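Local coordinates for SNF1-like protein kinase ssp2 (Schizosaccharomyces pombe, PDB 2QRD) that is an SNF1-like protein kinase that probably phosphorylates protein substrates as the catalytic subunit of an AMPK-like complex, with this C-terminal region binding partner subunits, at residues M55-S60 with E79-E84; R61-H66 with N73-I78. One frame throughout, in Å; residues are numbered along the deposited sequence.

Interaction 1 (M55-S60 with E79-E84)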
loop_
_atom_site.group_PDB
_atom_site.type_symbol
_atom_site.label_atom_id
_atom_site.label_comp_id
_atom_site.label_asym_id
_atom_site.label_seq_id
_atom_site.Cartn_x
_atom_site.Cartn_y
_atom_site.Cartn_z
ATOM N N MET A 55 5.345 38.001 -5.079
ATOM C CA MET A 55 4.836 37.524 -6.370
ATOM C C MET A 55 5.098 36.026 -6.599
ATOM O O MET A 55 4.390 35.396 -7.379
ATOM C CB MET A 55 5.342 38.409 -7.538
ATOM C CG MET A 55 6.750 38.133 -8.060
ATOM S SD MET A 55 7.148 39.238 -9.421
ATOM C CE MET A 55 8.260 38.280 -10.439
ATOM N N TYR A 56 6.086 35.470 -5.897
ATOM C CA TYR A 56 6.420 34.028 -6.002
ATOM C C TYR A 56 5.630 33.117 -5.046
ATOM O O TYR A 56 5.817 31.925 -5.045
ATOM C CB TYR A 56 7.928 33.797 -5.859
ATOM C CG TYR A 56 8.723 34.448 -6.963
ATOM C CD1 TYR A 56 9.468 35.584 -6.723
ATOM C CD2 TYR A 56 8.696 33.943 -8.263
ATOM C CE1 TYR A 56 10.171 36.205 -7.740
ATOM C CE2 TYR A 56 9.414 34.561 -9.306
ATOM C CZ TYR A 56 10.158 35.680 -9.032
ATOM O OH TYR A 56 10.885 36.305 -10.041
ATOM N N THR A 57 4.758 33.716 -4.238
ATOM C CA THR A 57 3.758 33.017 -3.425
ATOM C C THR A 57 2.400 33.156 -4.138
ATOM O O THR A 57 1.862 34.279 -4.285
ATOM C CB THR A 57 3.674 33.652 -2.016
ATOM O OG1 THR A 57 4.981 33.700 -1.444
ATOM C CG2 THR A 57 2.750 32.870 -1.088
ATOM N N ILE A 58 1.884 32.022 -4.615
ATOM C CA ILE A 58 0.595 31.962 -5.315
ATOM C C ILE A 58 -0.378 31.133 -4.453
ATOM O O ILE A 58 -0.046 29.999 -4.064
ATOM C CB ILE A 58 0.720 31.284 -6.728
ATOM C CG1 ILE A 58 1.737 32.029 -7.607
ATOM C CG2 ILE A 58 -0.659 31.122 -7.408
ATOM C CD1 ILE A 58 2.315 31.190 -8.797
ATOM N N LYS A 59 -1.564 31.690 -4.172
ATOM C CA LYS A 59 -2.633 30.886 -3.584
ATOM C C LYS A 59 -3.621 30.462 -4.668
ATOM O O LYS A 59 -4.089 31.276 -5.449
ATOM C CB LYS A 59 -3.315 31.594 -2.403
ATOM C CG LYS A 59 -2.373 31.819 -1.220
ATOM C CD LYS A 59 -3.083 31.833 0.088
ATOM C CE LYS A 59 -2.178 32.438 1.185
ATOM N NZ LYS A 59 -2.505 31.946 2.583
ATOM N N SER A 60 -3.927 29.183 -4.726
ATOM C CA SER A 60 -4.784 28.703 -5.798
ATOM C C SER A 60 -6.008 27.993 -5.223
ATOM O O SER A 60 -5.949 27.375 -4.146
ATOM C CB SER A 60 -4.012 27.785 -6.763
ATOM O OG SER A 60 -3.586 26.611 -6.094
ATOM N N GLU A 79 -1.262 26.271 -2.012
ATOM C CA GLU A 79 -0.342 27.403 -2.111
ATOM C C GLU A 79 0.989 26.978 -2.732
ATOM O O GLU A 79 1.584 25.973 -2.342
ATOM C CB GLU A 79 -0.124 27.997 -0.738
ATOM C CG GLU A 79 0.835 29.154 -0.709
ATOM C CD GLU A 79 1.183 29.580 0.712
ATOM O OE1 GLU A 79 0.326 29.398 1.621
ATOM O OE2 GLU A 79 2.316 30.093 0.916
ATOM N N LEU A 80 1.446 27.745 -3.715
ATOM C CA LEU A 80 2.698 27.453 -4.408
ATOM C C LEU A 80 3.738 28.439 -3.965
ATOM O O LEU A 80 3.430 29.586 -3.738
ATOM C CB LEU A 80 2.547 27.556 -5.915
ATOM C CG LEU A 80 1.463 26.808 -6.708
ATOM C CD1 LEU A 80 1.606 25.321 -6.601
ATOM C CD2 LEU A 80 0.056 27.252 -6.383
ATOM N N GLN A 81 4.971 27.980 -3.833
ATOM C CA GLN A 81 6.063 28.851 -3.427
ATOM C C GLN A 81 7.328 28.532 -4.219
ATOM O O GLN A 81 7.845 27.427 -4.136
ATOM C CB GLN A 81 6.327 28.703 -1.929
ATOM C CG GLN A 81 7.457 29.573 -1.382
ATOM C CD GLN A 81 7.168 31.047 -1.484
ATOM O OE1 GLN A 81 6.307 31.573 -0.788
ATOM N NE2 GLN A 81 7.903 31.729 -2.348
ATOM N N LEU A 82 7.812 29.500 -4.982
ATOM C CA LEU A 82 9.082 29.355 -5.663
ATOM C C LEU A 82 10.242 29.746 -4.724
ATOM O O LEU A 82 10.182 30.755 -4.007
ATOM C CB LEU A 82 9.121 30.144 -6.999
ATOM C CG LEU A 82 10.160 29.707 -8.067
ATOM C CD1 LEU A 82 9.780 28.378 -8.745
ATOM C CD2 LEU A 82 10.430 30.755 -9.134
ATOM N N TYR A 83 11.267 28.892 -4.721
ATOM C CA TYR A 83 12.506 29.102 -3.997
ATOM C C TYR A 83 13.715 28.954 -4.915
ATOM O O TYR A 83 13.770 28.016 -5.741
ATOM C CB TYR A 83 12.672 28.070 -2.900
ATOM C CG TYR A 83 11.706 28.151 -1.755
ATOM C CD1 TYR A 83 11.756 29.206 -0.831
ATOM C CD2 TYR A 83 10.763 27.140 -1.562
ATOM C CE1 TYR A 83 10.875 29.264 0.232
ATOM C CE2 TYR A 83 9.883 27.184 -0.496
ATOM C CZ TYR A 83 9.954 28.235 0.394
ATOM O OH TYR A 83 9.065 28.247 1.425
ATOM N N GLU A 84 14.709 29.830 -4.755
ATOM C CA GLU A 84 15.985 29.545 -5.399
ATOM C C GLU A 84 16.817 28.564 -4.570
ATOM O O GLU A 84 17.085 28.789 -3.367
ATOM C CB GLU A 84 16.773 30.801 -5.733
ATOM C CG GLU A 84 17.835 30.536 -6.788
ATOM C CD GLU A 84 18.875 31.642 -6.900
ATOM O OE1 GLU A 84 18.597 32.647 -7.590
ATOM O OE2 GLU A 84 19.985 31.492 -6.323
HETATM O O HOH W 1 7.507 34.688 -2.384
#
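T57 and Q81 form a non-hydrogen-bonded pair of two antiparallel strands, joined by their polar ends. The Q81 chain leaves its strand extended, then turns about CB-CG (chi2 64°), which swings the amide back across T57: OG1 of T57 donates to OE1 of Q81 at 2.6 Å, from 22° outside the carbonyl plane. NE2 turns the other way and donates to the backbone O of L82 at 3.0 Å, while a water bridges T57 OG1 and Q81 NE2. An alanine in place of Q81 would probably leave the T57 hydroxyl without its acceptor and the water with one mate fewer. On the same face K59 NZ makes a long salt bridge with E79 OE1, an oxygen that K95 also pairs with.

I58 and L80 exchange two backbone hydrogen bonds and point to the other, apolar face, I58 CG2 meeting L80 CD2 at 4.1 Å. Y56, in the 3-10 turn before the strand, slants its ring against L82, CD2 to CD2 at 3.7 Å; the Y56 hydroxyl hydrogen-bonds to P26 O of the SPCC1919.03c chain. The contact thus gives the KA1-like sheet a polar face and an apolar one, where branched I58 and L82 pack on helix 23-37.

Interaction 2 (R61-H66 with N73-I78)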
loop_
_atom_site.group_PDB
_atom_site.type_symbol
_atom_site.label_atom_id
_atom_site.label_comp_id
_atom_site.label_asym_id
_atom_site.label_seq_id
_atom_site.Cartn_x
_atom_site.Cartn_y
_atom_site.Cartn_z
ATOM N N ARG A 61 -7.121 28.124 -5.922
ATOM C CA ARG A 61 -8.329 27.392 -5.589
ATOM C C ARG A 61 -8.707 26.485 -6.762
ATOM O O ARG A 61 -8.685 26.912 -7.923
ATOM C CB ARG A 61 -9.460 28.357 -5.248
ATOM C CG ARG A 61 -10.591 27.698 -4.526
ATOM C CD ARG A 61 -11.684 28.690 -4.252
ATOM N NE ARG A 61 -12.096 29.345 -5.485
ATOM C CZ ARG A 61 -12.768 30.482 -5.534
ATOM N NH1 ARG A 61 -13.110 31.074 -4.397
ATOM N NH2 ARG A 61 -13.092 31.020 -6.715
ATOM N N TRP A 62 -9.051 25.246 -6.438
ATOM C CA TRP A 62 -9.358 24.204 -7.423
ATOM C C TRP A 62 -10.720 23.601 -7.093
ATOM O O TRP A 62 -10.980 23.200 -5.931
ATOM C CB TRP A 62 -8.335 23.066 -7.335
ATOM C CG TRP A 62 -6.869 23.410 -7.557
ATOM C CD1 TRP A 62 -6.052 24.210 -6.776
ATOM C CD2 TRP A 62 -6.039 22.903 -8.599
ATOM N NE1 TRP A 62 -4.775 24.253 -7.305
ATOM C CE2 TRP A 62 -4.738 23.450 -8.412
ATOM C CE3 TRP A 62 -6.271 22.049 -9.686
ATOM C CZ2 TRP A 62 -3.676 23.170 -9.273
ATOM C CZ3 TRP A 62 -5.205 21.754 -10.544
ATOM C CH2 TRP A 62 -3.927 22.327 -10.340
ATOM N N GLU A 63 -11.593 23.533 -8.100
ATOM C CA GLU A 63 -12.846 22.796 -7.951
ATOM C C GLU A 63 -12.489 21.306 -7.885
ATOM O O GLU A 63 -11.590 20.856 -8.585
ATOM C CB GLU A 63 -13.874 23.145 -9.063
ATOM C CG GLU A 63 -14.409 24.609 -8.985
ATOM C CD GLU A 63 -15.937 24.813 -9.301
ATOM O OE1 GLU A 63 -16.343 24.868 -10.500
ATOM O OE2 GLU A 63 -16.739 25.000 -8.334
ATOM N N ILE A 64 -13.113 20.549 -6.995
ATOM C CA ILE A 64 -12.772 19.127 -6.911
ATOM C C ILE A 64 -13.642 18.370 -7.894
ATOM O O ILE A 64 -14.853 18.392 -7.779
ATOM C CB ILE A 64 -12.827 18.547 -5.440
ATOM C CG1 ILE A 64 -11.885 19.318 -4.505
ATOM C CG2 ILE A 64 -12.441 17.080 -5.416
ATOM C CD1 ILE A 64 -12.204 19.186 -3.042
ATOM N N PRO A 65 -13.024 17.712 -8.893
ATOM C CA PRO A 65 -13.807 17.066 -9.944
ATOM C C PRO A 65 -14.919 16.151 -9.461
ATOM O O PRO A 65 -16.041 16.256 -9.959
ATOM C CB PRO A 65 -12.756 16.284 -10.734
ATOM C CG PRO A 65 -11.508 17.098 -10.566
ATOM C CD PRO A 65 -11.574 17.547 -9.124
ATOM N N HIS A 66 -14.628 15.265 -8.513
ATOM C CA HIS A 66 -15.638 14.288 -8.083
ATOM C C HIS A 66 -16.767 14.970 -7.341
ATOM O O HIS A 66 -17.893 14.530 -7.421
ATOM C CB HIS A 66 -15.051 13.082 -7.302
ATOM C CG HIS A 66 -14.773 13.339 -5.847
ATOM N ND1 HIS A 66 -13.573 13.851 -5.391
ATOM C CD2 HIS A 66 -15.522 13.095 -4.741
ATOM C CE1 HIS A 66 -13.613 13.958 -4.072
ATOM N NE2 HIS A 66 -14.785 13.502 -3.655
ATOM N N ASN A 73 -20.154 22.569 -4.668
ATOM C CA ASN A 73 -19.181 23.669 -4.642
ATOM C C ASN A 73 -18.200 23.464 -3.483
ATOM O O ASN A 73 -18.193 24.190 -2.466
ATOM C CB ASN A 73 -19.859 25.052 -4.556
ATOM C CG ASN A 73 -20.213 25.652 -5.935
ATOM O OD1 ASN A 73 -21.297 26.237 -6.113
ATOM N ND2 ASN A 73 -19.290 25.549 -6.891
ATOM N N THR A 74 -17.378 22.441 -3.656
ATOM C CA THR A 74 -16.321 22.125 -2.721
ATOM C C THR A 74 -14.993 22.266 -3.430
ATOM O O THR A 74 -14.872 22.007 -4.628
ATOM C CB THR A 74 -16.525 20.758 -2.075
ATOM O OG1 THR A 74 -15.275 20.244 -1.597
ATOM C CG2 THR A 74 -17.091 19.833 -3.050
ATOM N N TYR A 75 -14.018 22.726 -2.660
ATOM C CA TYR A 75 -12.848 23.373 -3.189
ATOM C C TYR A 75 -11.633 22.905 -2.431
ATOM O O TYR A 75 -11.720 22.568 -1.260
ATOM C CB TYR A 75 -12.971 24.893 -3.004
ATOM C CG TYR A 75 -13.992 25.602 -3.877
ATOM C CD1 TYR A 75 -15.208 26.030 -3.346
ATOM C CD2 TYR A 75 -13.734 25.877 -5.222
ATOM C CE1 TYR A 75 -16.153 26.694 -4.122
ATOM C CE2 TYR A 75 -14.673 26.552 -6.010
ATOM C CZ TYR A 75 -15.875 26.951 -5.453
ATOM O OH TYR A 75 -16.808 27.626 -6.208
ATOM N N ALA A 76 -10.495 22.915 -3.116
ATOM C CA ALA A 76 -9.221 22.534 -2.568
ATOM C C ALA A 76 -8.314 23.754 -2.683
ATOM O O ALA A 76 -8.249 24.377 -3.727
ATOM C CB ALA A 76 -8.672 21.388 -3.348
ATOM N N TYR A 77 -7.634 24.098 -1.594
ATOM C CA TYR A 77 -6.723 25.243 -1.562
ATOM C C TYR A 77 -5.239 24.817 -1.525
ATOM O O TYR A 77 -4.786 24.087 -0.632
ATOM C CB TYR A 77 -7.089 26.132 -0.397
ATOM C CG TYR A 77 -8.530 26.586 -0.457
ATOM C CD1 TYR A 77 -8.851 27.813 -1.007
ATOM C CD2 TYR A 77 -9.587 25.782 0.052
ATOM C CE1 TYR A 77 -10.174 28.248 -1.072
ATOM C CE2 TYR A 77 -10.922 26.211 -0.013
ATOM C CZ TYR A 77 -11.199 27.453 -0.589
ATOM O OH TYR A 77 -12.482 27.958 -0.670
ATOM N N ILE A 78 -4.502 25.266 -2.529
ATOM C CA ILE A 78 -3.122 24.855 -2.733
ATOM C C ILE A 78 -2.274 26.147 -2.849
ATOM O O ILE A 78 -2.556 27.035 -3.663
ATOM C CB ILE A 78 -3.003 23.926 -4.002
ATOM C CG1 ILE A 78 -3.820 22.636 -3.825
ATOM C CG2 ILE A 78 -1.532 23.595 -4.355
ATOM C CD1 ILE A 78 -3.966 21.749 -5.073
#
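R61-E63 and T74-I78 run antiparallel, their strand axes 146° apart, with W62 and A76 as the hydrogen-bonded pair. W62 N donates to A76 O at 3.0 Å and A76 N returns a bond to W62 O. A longer bond, I64 N to T74 O at 3.3 Å, carries the pairing to the N-cap residue of the helix that follows.

R61 shares its face with two tyrosines. With CG anti to the backbone N (chi1 -163°), the methylenes run out beside Y77 and onto the Y75 face: CG comes within 3.5 Å of Y77 CE1, and CD sits over the Y75 ring. A turn at chi3 then brings the guanidinium above that ring as a cation-pi pair, CZ 4.8 Å from the centroid and the two planes 37° apart. Arginine suits the place because its methylenes and its charge both find an aromatic partner. E63 lies alongside Y75, CG against CE2, and its OE2 takes a weak hydrogen bond from N73 ND2.

The opposite face is apolar. I78 CD1 rests on the five-membered ring of W62, 3.7 Å from its centroid, while W62 NE1 bonds to S60 OG. A76 suits its place by being small: its CB touches I64 CG1 at 4.0 Å and the CB of W62.

Helix 123-136 packs on this apolar face, L126 touching W62, A76 and I78; strand 89-101 borders strand 74-84 along its other edge, and Y7 of the SPCC1919.03c chain rests on R61 and Y77.

In the fold
From the N terminus, the chain passes through helix 23-37 and strand 40-41 before entering strand 57-63, whose first half belongs to interaction 1 and whose second half to interaction 2. It then turns through helix 65-69 and comes back along strand 74-84, closing interaction 2 first, across six intervening residues, and interaction 1 later, across eighteen. Interaction 2 is nested within the loop of interaction 1, and the two form successive parts of one antiparallel strand pair, with centres about 18 Å apart. They meet where S60 OG probably hydrogen-bonds to I78 O. Together they join the two strands, whose apolar side chains meet helix 23-37 in interaction 1 and helix 123-136 in interaction 2.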